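PDB 5OHU: soluble lytic murein transglycosylase from Pseudomonas aeruginosa, which cleaves the glycan strands of peptidoglycan as a lytic transglycosylase, taking part in both exolytic and endolytic turnover of the cell wall. Local coordinates for residues 100-103 / 104-108; 112-115 / 116-120; 146-149 / 150-154; 261-264 / 265-269. All blocks are in the same frame, centred on the assembly; numbering follows the deposited sequence.

Contact 1 (100-103 / 104-108); sequences LRWL and RLLAD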
loop_
_atom_site.group_PDB
_atom_site.type_symbol
_atom_site.label_atom_id
_atom_site.label_comp_id
_atom_site.label_asym_id
_atom_site.label_seq_id
_atom_site.Cartn_x
_atom_site.Cartn_y
_atom_site.Cartn_z
ATOM N N LEU A 100 9.808 -23.081 6.605
ATOM C CA LEU A 100 10.580 -22.363 7.610
ATOM C C LEU A 100 10.964 -23.281 8.763
ATOM O O LEU A 100 12.145 -23.393 9.124
ATOM C CB LEU A 100 9.775 -21.168 8.121
ATOM C CG LEU A 100 10.376 -20.424 9.302
ATOM C CD1 LEU A 100 11.683 -19.784 8.906
ATOM C CD2 LEU A 100 9.380 -19.375 9.829
ATOM N N ARG A 101 9.975 -23.970 9.327
ATOM C CA ARG A 101 10.213 -24.847 10.470
ATOM C C ARG A 101 11.139 -26.005 10.117
ATOM O O ARG A 101 12.074 -26.318 10.860
ATOM C CB ARG A 101 8.883 -25.381 10.970
ATOM C CG ARG A 101 8.233 -24.459 11.912
ATOM C CD ARG A 101 6.765 -24.658 11.895
ATOM N NE ARG A 101 6.148 -23.559 12.622
ATOM C CZ ARG A 101 4.847 -23.356 12.698
ATOM N NH1 ARG A 101 4.029 -24.176 12.063
ATOM N NH2 ARG A 101 4.393 -22.319 13.387
ATOM N N TRP A 102 10.890 -26.657 8.988
ATOM C CA TRP A 102 11.738 -27.773 8.588
ATOM C C TRP A 102 13.167 -27.317 8.294
ATOM O O TRP A 102 14.129 -27.905 8.804
ATOM C CB TRP A 102 11.128 -28.469 7.387
ATOM C CG TRP A 102 11.801 -29.714 7.044
ATOM C CD1 TRP A 102 12.108 -30.737 7.883
ATOM C CD2 TRP A 102 12.266 -30.098 5.749
ATOM N NE1 TRP A 102 12.751 -31.733 7.193
ATOM C CE2 TRP A 102 12.851 -31.367 5.877
ATOM C CE3 TRP A 102 12.251 -29.481 4.494
ATOM C CZ2 TRP A 102 13.410 -32.044 4.796
ATOM C CZ3 TRP A 102 12.795 -30.150 3.426
ATOM C CH2 TRP A 102 13.365 -31.421 3.579
ATOM N N LEU A 103 13.330 -26.260 7.483
ATOM C CA LEU A 103 14.677 -25.786 7.145
ATOM C C LEU A 103 15.453 -25.393 8.398
ATOM O O LEU A 103 16.670 -25.602 8.478
ATOM C CB LEU A 103 14.615 -24.611 6.156
ATOM C CG LEU A 103 14.394 -24.878 4.644
ATOM C CD1 LEU A 103 15.670 -25.255 3.937
ATOM C CD2 LEU A 103 13.420 -26.014 4.422
ATOM N N ARG A 104 14.759 -24.836 9.389
ATOM C CA ARG A 104 15.365 -24.570 10.692
ATOM C C ARG A 104 15.905 -25.857 11.322
ATOM O O ARG A 104 17.078 -25.932 11.724
ATOM C CB ARG A 104 14.309 -23.907 11.574
ATOM C CG ARG A 104 14.766 -23.236 12.820
ATOM C CD ARG A 104 13.534 -22.824 13.638
ATOM N NE ARG A 104 12.950 -21.549 13.226
ATOM C CZ ARG A 104 11.643 -21.287 13.234
ATOM N NH1 ARG A 104 10.773 -22.224 13.599
ATOM N NH2 ARG A 104 11.200 -20.090 12.871
ATOM N N LEU A 105 15.070 -26.898 11.389
ATOM C CA LEU A 105 15.554 -28.200 11.840
ATOM C C LEU A 105 16.758 -28.673 11.025
ATOM O O LEU A 105 17.768 -29.115 11.591
ATOM C CB LEU A 105 14.431 -29.231 11.773
ATOM C CG LEU A 105 13.297 -29.039 12.790
ATOM C CD1 LEU A 105 12.233 -30.104 12.584
ATOM C CD2 LEU A 105 13.817 -29.068 14.232
ATOM N N LEU A 106 16.672 -28.601 9.691
ATOM C CA LEU A 106 17.754 -29.141 8.865
ATOM C C LEU A 106 19.067 -28.438 9.162
ATOM O O LEU A 106 20.135 -29.071 9.206
ATOM C CB LEU A 106 17.419 -28.998 7.381
ATOM C CG LEU A 106 16.222 -29.763 6.844
ATOM C CD1 LEU A 106 15.970 -29.333 5.424
ATOM C CD2 LEU A 106 16.477 -31.293 6.966
ATOM N N ALA A 107 19.008 -27.120 9.336
ATOM C CA ALA A 107 20.207 -26.355 9.648
ATOM C C ALA A 107 20.730 -26.700 11.035
ATOM O O ALA A 107 21.939 -26.866 11.220
ATOM C CB ALA A 107 19.905 -24.857 9.536
ATOM N N ASP A 108 19.836 -26.820 12.022
ATOM C CA ASP A 108 20.274 -27.170 13.370
ATOM C C ASP A 108 20.961 -28.534 13.406
ATOM O O ASP A 108 21.809 -28.770 14.269
ATOM C CB ASP A 108 19.094 -27.124 14.342
ATOM C CG ASP A 108 18.480 -25.716 14.468
ATOM O OD1 ASP A 108 19.126 -24.723 14.062
ATOM O OD2 ASP A 108 17.348 -25.597 14.987
#
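One turn of alpha helix near the C-terminal end of helix 95-108 brings W102 and L106 together in an i to i+4 CH-pi contact. Methyl CD1 of L106 sits over the centre of the six-membered ring of W102, 3.5 Å from the centroid. Its direction is only 2° off the ring normal. The other methyl, CD2, lies toward the pyrrole side, 3.8 Å from NE1 of W102. CG of W102 is anti to the backbone N (chi1 -171°), which helps put the indole beside L106. L103 adds a looser apolar contact, CD2 to CD1 of L106 at 4.3 Å.

On another side of the helix R104 folds back over L100. Its chain starts extended and bends at chi3 (-84°). This lays one face of the guanidinium over CG of L100, and NH2 comes 3.6 Å from CD2 of L100. NE of R104 makes a salt bridge with E127, and a bound phosphate, probably from the crystallisation liquor, lies about 3 Å from the side chain. R101 runs alongside, its CG 3.8 Å from NH1 of R104. The like charges stay apart, with R101 NE 4.9 Å from R104 NH1.

Four i to i+4 backbone bonds hold the turn, from L100-R104 to L103-A107. The bond from L106 N to W102 O is 2.8 Å long.

The W102 ring also meets Y118 edge-to-face and touches V82, E83 and L86 of helix 79-88. L106 and L103 lean on T114 and F115 of helix 112-118. L100, L103 and A107 face helix 126-138, so helix 95-108 packs against three other helices.

Contact 2 (112-115 / 116-120); sequences WKTF and VNYYD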
loop_
_atom_site.group_PDB
_atom_site.type_symbol
_atom_site.label_atom_id
_atom_site.label_comp_id
_atom_site.label_asym_id
_atom_site.label_seq_id
_atom_site.Cartn_x
_atom_site.Cartn_y
_atom_site.Cartn_z
ATOM N N TRP A 112 22.976 -29.799 5.728
ATOM C CA TRP A 112 23.135 -28.653 4.835
ATOM C C TRP A 112 22.788 -28.990 3.394
ATOM O O TRP A 112 22.300 -28.117 2.675
ATOM C CB TRP A 112 24.550 -28.088 4.915
ATOM C CG TRP A 112 24.778 -27.354 6.203
ATOM C CD1 TRP A 112 25.584 -27.739 7.229
ATOM C CD2 TRP A 112 24.141 -26.136 6.625
ATOM N NE1 TRP A 112 25.505 -26.830 8.258
ATOM C CE2 TRP A 112 24.626 -25.838 7.916
ATOM C CE3 TRP A 112 23.222 -25.264 6.033
ATOM C CZ2 TRP A 112 24.230 -24.701 8.624
ATOM C CZ3 TRP A 112 22.816 -24.138 6.741
ATOM C CH2 TRP A 112 23.326 -23.860 8.020
ATOM N N LYS A 113 22.997 -30.237 2.966
ATOM C CA LYS A 113 22.666 -30.603 1.593
ATOM C C LYS A 113 21.165 -30.537 1.345
ATOM O O LYS A 113 20.723 -30.085 0.281
ATOM C CB LYS A 113 23.199 -31.998 1.267
ATOM C CG LYS A 113 24.709 -32.071 1.093
ATOM C CD LYS A 113 25.145 -33.477 0.683
ATOM C CE LYS A 113 26.620 -33.544 0.307
ATOM N NZ LYS A 113 27.493 -33.777 1.493
ATOM N N THR A 114 20.369 -30.982 2.313
ATOM C CA THR A 114 18.920 -30.895 2.196
ATOM C C THR A 114 18.433 -29.460 2.378
ATOM O O THR A 114 17.484 -29.036 1.718
ATOM C CB THR A 114 18.267 -31.816 3.227
ATOM O OG1 THR A 114 18.870 -33.116 3.149
ATOM C CG2 THR A 114 16.779 -31.926 2.974
ATOM N N PHE A 115 19.065 -28.710 3.279
ATOM C CA PHE A 115 18.722 -27.302 3.445
ATOM C C PHE A 115 18.832 -26.546 2.122
ATOM O O PHE A 115 17.880 -25.880 1.706
ATOM C CB PHE A 115 19.615 -26.657 4.501
ATOM C CG PHE A 115 19.340 -25.191 4.717
ATOM C CD1 PHE A 115 19.999 -24.229 3.972
ATOM C CD2 PHE A 115 18.448 -24.778 5.692
ATOM C CE1 PHE A 115 19.742 -22.870 4.165
ATOM C CE2 PHE A 115 18.184 -23.438 5.896
ATOM C CZ PHE A 115 18.841 -22.473 5.139
ATOM N N VAL A 116 19.984 -26.641 1.442
ATOM C CA VAL A 116 20.131 -25.836 0.235
ATOM C C VAL A 116 19.267 -26.351 -0.896
ATOM O O VAL A 116 18.935 -25.583 -1.801
ATOM C CB VAL A 116 21.584 -25.689 -0.269
ATOM C CG1 VAL A 116 22.409 -24.873 0.703
ATOM C CG2 VAL A 116 22.243 -27.040 -0.619
ATOM N N ASN A 117 18.882 -27.621 -0.884
ATOM C CA ASN A 117 17.981 -28.075 -1.932
ATOM C C ASN A 117 16.630 -27.384 -1.821
ATOM O O ASN A 117 15.929 -27.232 -2.823
ATOM C CB ASN A 117 17.797 -29.593 -1.869
ATOM C CG ASN A 117 18.970 -30.352 -2.449
ATOM O OD1 ASN A 117 19.868 -29.763 -3.055
ATOM N ND2 ASN A 117 18.958 -31.677 -2.288
ATOM N N TYR A 118 16.247 -26.972 -0.618
ATOM C CA TYR A 118 14.920 -26.425 -0.390
ATOM C C TYR A 118 14.888 -24.976 0.044
ATOM O O TYR A 118 13.789 -24.412 0.124
ATOM C CB TYR A 118 14.165 -27.272 0.647
ATOM C CG TYR A 118 13.726 -28.560 0.024
ATOM C CD1 TYR A 118 12.540 -28.637 -0.680
ATOM C CD2 TYR A 118 14.543 -29.674 0.068
ATOM C CE1 TYR A 118 12.158 -29.804 -1.283
ATOM C CE2 TYR A 118 14.173 -30.841 -0.532
ATOM C CZ TYR A 118 12.972 -30.906 -1.198
ATOM O OH TYR A 118 12.601 -32.077 -1.804
ATOM N N TYR A 119 16.038 -24.349 0.300
ATOM C CA TYR A 119 16.048 -22.938 0.661
ATOM C C TYR A 119 15.558 -22.078 -0.499
ATOM O O TYR A 119 16.134 -22.104 -1.588
ATOM C CB TYR A 119 17.446 -22.499 1.080
ATOM C CG TYR A 119 17.565 -21.002 1.134
ATOM C CD1 TYR A 119 16.810 -20.268 2.029
ATOM C CD2 TYR A 119 18.398 -20.318 0.265
ATOM C CE1 TYR A 119 16.882 -18.897 2.062
ATOM C CE2 TYR A 119 18.483 -18.934 0.299
ATOM C CZ TYR A 119 17.726 -18.231 1.196
ATOM O OH TYR A 119 17.810 -16.851 1.248
ATOM N N ASP A 120 14.523 -21.285 -0.244
ATOM C CA ASP A 120 13.932 -20.385 -1.234
ATOM C C ASP A 120 14.071 -18.937 -0.790
ATOM O O ASP A 120 13.341 -18.506 0.122
ATOM C CB ASP A 120 12.452 -20.702 -1.442
ATOM C CG ASP A 120 11.852 -19.946 -2.637
ATOM O OD1 ASP A 120 12.529 -19.051 -3.199
ATOM O OD2 ASP A 120 10.732 -20.292 -3.051
#
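F115 and Y119 lie side by side and point the same way where helix 112-118 ends. Their ring planes are within 5° of parallel, but the centroids are 5.8 Å apart and the rings barely overlap. The pair is therefore not a full stack. The touching is done by CE1 of F115, which lies 3.9 Å from CB of Y119. Both side chains have CG anti to the backbone N (chi1 179° and 166°), in keeping with the common direction of the two rings. CZ3 of W112 lies over one face of the F115 ring, toward its rim.

Y118 is turned differently. The edge of its ring meets T114 O nearly in the ring plane, with CD2 at 3.4 Å from that oxygen. V116 sets CG2 3.5 Å from W112 O.

The i to i+4 pattern weakens at this end. V116 N to W112 O is a good bond of 3.0 Å. Y118 N has a weak bond to T114 O and a shorter one, 3.0 Å, to F115 O. F115 O also receives Y119 N in a weak bond, at 2.8 Å. Y119 is the first residue to leave helical angles.

Outside the turn, Y119 OH bonds D129 and its ring stacks on Y132. W112, F115 and V116 also face helix 126-138. T114 packs on W102 of helix 95-108, and T114 and Y118 touch helix 79-88.

Contact 3 (146-149 / 150-154); sequences YATS and ERLWL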
loop_
_atom_site.group_PDB
_atom_site.type_symbol
_atom_site.label_atom_id
_atom_site.label_comp_id
_atom_site.label_asym_id
_atom_site.label_seq_id
_atom_site.Cartn_x
_atom_site.Cartn_y
_atom_site.Cartn_z
ATOM N N TYR A 146 30.030 -13.291 2.605
ATOM C CA TYR A 146 30.264 -11.917 3.029
ATOM C C TYR A 146 29.209 -10.986 2.443
ATOM O O TYR A 146 28.636 -10.149 3.150
ATOM C CB TYR A 146 31.676 -11.468 2.630
ATOM C CG TYR A 146 32.815 -12.180 3.357
ATOM C CD1 TYR A 146 32.564 -13.155 4.309
ATOM C CD2 TYR A 146 34.139 -11.855 3.099
ATOM C CE1 TYR A 146 33.589 -13.791 4.972
ATOM C CE2 TYR A 146 35.175 -12.486 3.758
ATOM C CZ TYR A 146 34.893 -13.458 4.694
ATOM O OH TYR A 146 35.911 -14.107 5.364
ATOM N N ALA A 147 28.903 -11.139 1.158
ATOM C CA ALA A 147 27.892 -10.269 0.575
ATOM C C ALA A 147 26.517 -10.526 1.174
ATOM O O ALA A 147 25.702 -9.605 1.270
ATOM C CB ALA A 147 27.850 -10.439 -0.937
ATOM N N THR A 148 26.229 -11.762 1.581
ATOM C CA THR A 148 24.955 -12.013 2.243
ATOM C C THR A 148 24.931 -11.384 3.631
ATOM O O THR A 148 23.931 -10.773 4.025
ATOM C CB THR A 148 24.691 -13.516 2.337
ATOM O OG1 THR A 148 24.746 -14.091 1.027
ATOM C CG2 THR A 148 23.314 -13.786 2.955
ATOM N N SER A 149 26.024 -11.534 4.383
ATOM C CA SER A 149 26.122 -10.927 5.706
ATOM C C SER A 149 25.906 -9.418 5.644
ATOM O O SER A 149 25.097 -8.863 6.397
ATOM C CB SER A 149 27.489 -11.234 6.323
ATOM O OG SER A 149 27.712 -12.619 6.413
ATOM N N GLU A 150 26.636 -8.736 4.760
ATOM C CA GLU A 150 26.563 -7.280 4.713
ATOM C C GLU A 150 25.161 -6.812 4.364
ATOM O O GLU A 150 24.632 -5.890 4.994
ATOM C CB GLU A 150 27.577 -6.735 3.712
ATOM C CG GLU A 150 27.711 -5.228 3.734
ATOM C CD GLU A 150 29.032 -4.768 3.165
ATOM O OE1 GLU A 150 30.074 -5.366 3.511
ATOM O OE2 GLU A 150 29.029 -3.811 2.367
ATOM N N ARG A 151 24.533 -7.455 3.379
ATOM C CA ARG A 151 23.171 -7.085 2.998
ATOM C C ARG A 151 22.192 -7.278 4.155
ATOM O O ARG A 151 21.299 -6.452 4.376
ATOM C CB ARG A 151 22.734 -7.904 1.781
ATOM C CG ARG A 151 21.321 -7.603 1.300
ATOM C CD ARG A 151 20.879 -8.558 0.190
ATOM N NE ARG A 151 20.752 -9.946 0.647
ATOM C CZ ARG A 151 19.643 -10.474 1.169
ATOM N NH1 ARG A 151 18.546 -9.736 1.315
ATOM N NH2 ARG A 151 19.631 -11.748 1.548
ATOM N N LEU A 152 22.316 -8.380 4.886
ATOM C CA LEU A 152 21.453 -8.563 6.042
ATOM C C LEU A 152 21.877 -7.688 7.206
ATOM O O LEU A 152 21.056 -7.413 8.089
ATOM C CB LEU A 152 21.437 -10.031 6.476
ATOM C CG LEU A 152 20.709 -10.890 5.445
ATOM C CD1 LEU A 152 21.232 -12.330 5.491
ATOM C CD2 LEU A 152 19.229 -10.826 5.709
ATOM N N TRP A 153 23.145 -7.268 7.233
ATOM C CA TRP A 153 23.630 -6.431 8.319
ATOM C C TRP A 153 23.180 -4.989 8.131
ATOM O O TRP A 153 22.850 -4.312 9.112
ATOM C CB TRP A 153 25.160 -6.515 8.411
ATOM C CG TRP A 153 25.752 -5.476 9.321
ATOM C CD1 TRP A 153 26.270 -4.258 8.963
ATOM C CD2 TRP A 153 25.871 -5.560 10.747
ATOM N NE1 TRP A 153 26.703 -3.585 10.076
ATOM C CE2 TRP A 153 26.468 -4.357 11.186
ATOM C CE3 TRP A 153 25.520 -6.532 11.695
ATOM C CZ2 TRP A 153 26.711 -4.093 12.529
ATOM C CZ3 TRP A 153 25.760 -6.277 13.024
ATOM C CH2 TRP A 153 26.358 -5.066 13.435
ATOM N N LEU A 154 23.123 -4.515 6.879
ATOM C CA LEU A 154 22.819 -3.107 6.601
ATOM C C LEU A 154 21.309 -2.897 6.601
ATOM O O LEU A 154 20.674 -2.620 5.581
ATOM C CB LEU A 154 23.447 -2.667 5.286
ATOM C CG LEU A 154 24.933 -2.372 5.503
ATOM C CD1 LEU A 154 25.661 -2.080 4.189
ATOM C CD2 LEU A 154 25.075 -1.241 6.509
HETATM O O HOH W 1 23.220 -10.754 -0.865
#
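L152 reaches back along helix 142-153 to T148, one turn earlier. Its CB is 3.6 Å from T148 O. CG lies 3.5 Å from the same oxygen. The branch CD1 lies 3.4 Å from T148 O and 3.6 Å from methyl CG2 of T148. The two side chains lie side by side and point the same way. CG2 of T148 is anti to the backbone N, and this places the methyl on the side of L152. The hydroxyl OG1 stands beside the backbone N and bonds Q136 and E144 O.

R151 lies next to L152 and bends at chi3 (66°). CG of L152 lies over one face of the R151 guanidinium, toward its rim. A water accepts from R151 NE at 3.0 Å and gives a weak bond to A147 O. The backbone bond from L152 N to T148 O, 3.0 Å and 165° at the hydrogen, belongs to the regular i to i+4 ladder.

L152 fits between helix 126-138, where it touches T126, D129 and C130, and L166 of helix 161-172. S149 and E150 also face helix 161-172. W153 turns to F167, W170 and R184, so helix 142-153 has helices packed on several sides.

Contact 4 (261-264 / 265-269); sequences DYYS and SALPF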
loop_
_atom_site.group_PDB
_atom_site.type_symbol
_atom_site.label_atom_id
_atom_site.label_comp_id
_atom_site.label_asym_id
_atom_site.label_seq_id
_atom_site.Cartn_x
_atom_site.Cartn_y
_atom_site.Cartn_z
ATOM N N ASP A 261 21.473 25.891 4.463
ATOM C CA ASP A 261 22.184 27.036 3.909
ATOM C C ASP A 261 23.378 27.407 4.775
ATOM O O ASP A 261 24.395 27.881 4.259
ATOM C CB ASP A 261 21.225 28.223 3.733
ATOM C CG ASP A 261 20.200 27.978 2.632
ATOM O OD1 ASP A 261 20.434 27.070 1.800
ATOM O OD2 ASP A 261 19.166 28.683 2.593
ATOM N N TYR A 262 23.288 27.187 6.087
ATOM C CA TYR A 262 24.454 27.380 6.939
ATOM C C TYR A 262 25.456 26.235 6.795
ATOM O O TYR A 262 26.660 26.469 6.677
ATOM C CB TYR A 262 24.035 27.509 8.405
ATOM C CG TYR A 262 25.224 27.732 9.310
ATOM C CD1 TYR A 262 25.979 26.648 9.787
ATOM C CD2 TYR A 262 25.574 29.021 9.721
ATOM C CE1 TYR A 262 27.079 26.850 10.598
ATOM C CE2 TYR A 262 26.653 29.235 10.550
ATOM C CZ TYR A 262 27.400 28.141 10.981
ATOM O OH TYR A 262 28.476 28.347 11.798
ATOM N N TYR A 263 24.981 24.983 6.854
ATOM C CA TYR A 263 25.886 23.841 6.980
ATOM C C TYR A 263 26.571 23.476 5.669
ATOM O O TYR A 263 27.636 22.846 5.703
ATOM C CB TYR A 263 25.132 22.607 7.504
ATOM C CG TYR A 263 24.868 22.643 8.997
ATOM C CD1 TYR A 263 25.920 22.650 9.902
ATOM C CD2 TYR A 263 23.572 22.698 9.490
ATOM C CE1 TYR A 263 25.688 22.688 11.262
ATOM C CE2 TYR A 263 23.320 22.753 10.859
ATOM C CZ TYR A 263 24.385 22.738 11.736
ATOM O OH TYR A 263 24.163 22.788 13.085
ATOM N N SER A 264 25.980 23.842 4.528
ATOM C CA SER A 264 26.494 23.382 3.241
ATOM C C SER A 264 27.972 23.724 3.069
ATOM O O SER A 264 28.753 22.898 2.589
ATOM C CB SER A 264 25.661 23.980 2.108
ATOM O OG SER A 264 25.985 23.362 0.875
ATOM N N SER A 265 28.382 24.913 3.494
ATOM C CA SER A 265 29.753 25.371 3.326
ATOM C C SER A 265 30.632 25.068 4.531
ATOM O O SER A 265 31.835 25.349 4.491
ATOM C CB SER A 265 29.780 26.880 3.058
ATOM O OG SER A 265 29.654 27.609 4.270
ATOM N N ALA A 266 30.072 24.511 5.596
ATOM C CA ALA A 266 30.836 24.271 6.802
ATOM C C ALA A 266 31.237 22.815 6.992
ATOM O O ALA A 266 32.132 22.545 7.799
ATOM C CB ALA A 266 30.044 24.755 8.030
ATOM N N LEU A 267 30.617 21.875 6.275
ATOM C CA LEU A 267 30.770 20.456 6.559
ATOM C C LEU A 267 30.964 19.678 5.264
ATOM O O LEU A 267 30.336 20.001 4.249
ATOM C CB LEU A 267 29.550 19.909 7.307
ATOM C CG LEU A 267 29.367 20.466 8.717
ATOM C CD1 LEU A 267 28.143 19.849 9.386
ATOM C CD2 LEU A 267 30.624 20.220 9.541
ATOM N N PRO A 268 31.736 18.744 5.270
ATOM C CA PRO A 268 32.073 18.028 4.023
ATOM C C PRO A 268 31.027 16.990 3.634
ATOM O O PRO A 268 31.265 15.779 3.631
ATOM C CB PRO A 268 33.416 17.386 4.375
ATOM C CG PRO A 268 33.242 17.040 5.837
ATOM C CD PRO A 268 32.533 18.255 6.411
ATOM N N PHE A 269 29.834 17.462 3.296
ATOM C CA PHE A 269 28.816 16.570 2.761
ATOM C C PHE A 269 29.307 15.940 1.468
ATOM O O PHE A 269 29.890 16.615 0.621
ATOM C CB PHE A 269 27.524 17.337 2.471
ATOM C CG PHE A 269 26.867 17.910 3.677
ATOM C CD1 PHE A 269 26.280 17.087 4.618
ATOM C CD2 PHE A 269 26.790 19.282 3.847
ATOM C CE1 PHE A 269 25.650 17.620 5.729
ATOM C CE2 PHE A 269 26.167 19.825 4.959
ATOM C CZ PHE A 269 25.592 18.993 5.898
#
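Y263 has the most surface buried by the residues that follow helix 253-263, and its side chain meets L267 and F269. CD1 of Y263 meets methyl CD1 of L267 at 3.6 Å, with the two side chains side by side and pointing the same way. CB of Y263 is 3.9 Å from CE2 of F269. CG of Y263 is anti to the carbonyl carbon (chi1 -78°), which sets the ring alongside L267. The hydroxyl of Y263 bonds L224 O.

S264 meets the edge of the F269 ring: its CA lies near the ring plane, 4.0 Å from CE2. CE2 of F269 also comes 3.4 Å from Y263 O. L267 places CB over one face of the same phenyl ring, toward the rim.

S265 lies at the bend. Its OG is 4.0 Å from Y262 O, and its carbonyl accepts from R233. Y263 O takes A266 N at 3.0 Å, from well above the carbonyl plane. L267 N adds a weak bond of 3.2 Å to the same oxygen.

Y263, L267 and F269 all reach V241 of helix 235-251. The bend ends in an inverse gamma turn centred on P268. The arrangement is a helix-to-helix connection of a mainly helical fold, in which apolar loop residues fold back against the last turn of helix 253-263, ahead of helix 271-287.

Overall arrangement
The four contacts come one after another along the chain, each a local turn in or at the end of a helix. Contacts 1 and 2 are closest, with centres about 9 Å apart. They lie on the successive helices 95-108 and 112-118 and touch each other, for example through L103 CD1 and F115 O at 3.2 Å. Contact 3, on helix 142-153, is about 20 Å from contact 2 between centres. Helix 126-138 lies between them in sequence and meets all three. Contact 4, after helix 253-263, lies about 32 Å from contact 3 and about 51 Å from contacts 1 and 2, centre to centre. All four belong to a long superstructure of successive packed helices, consistent with the Slt70-like family.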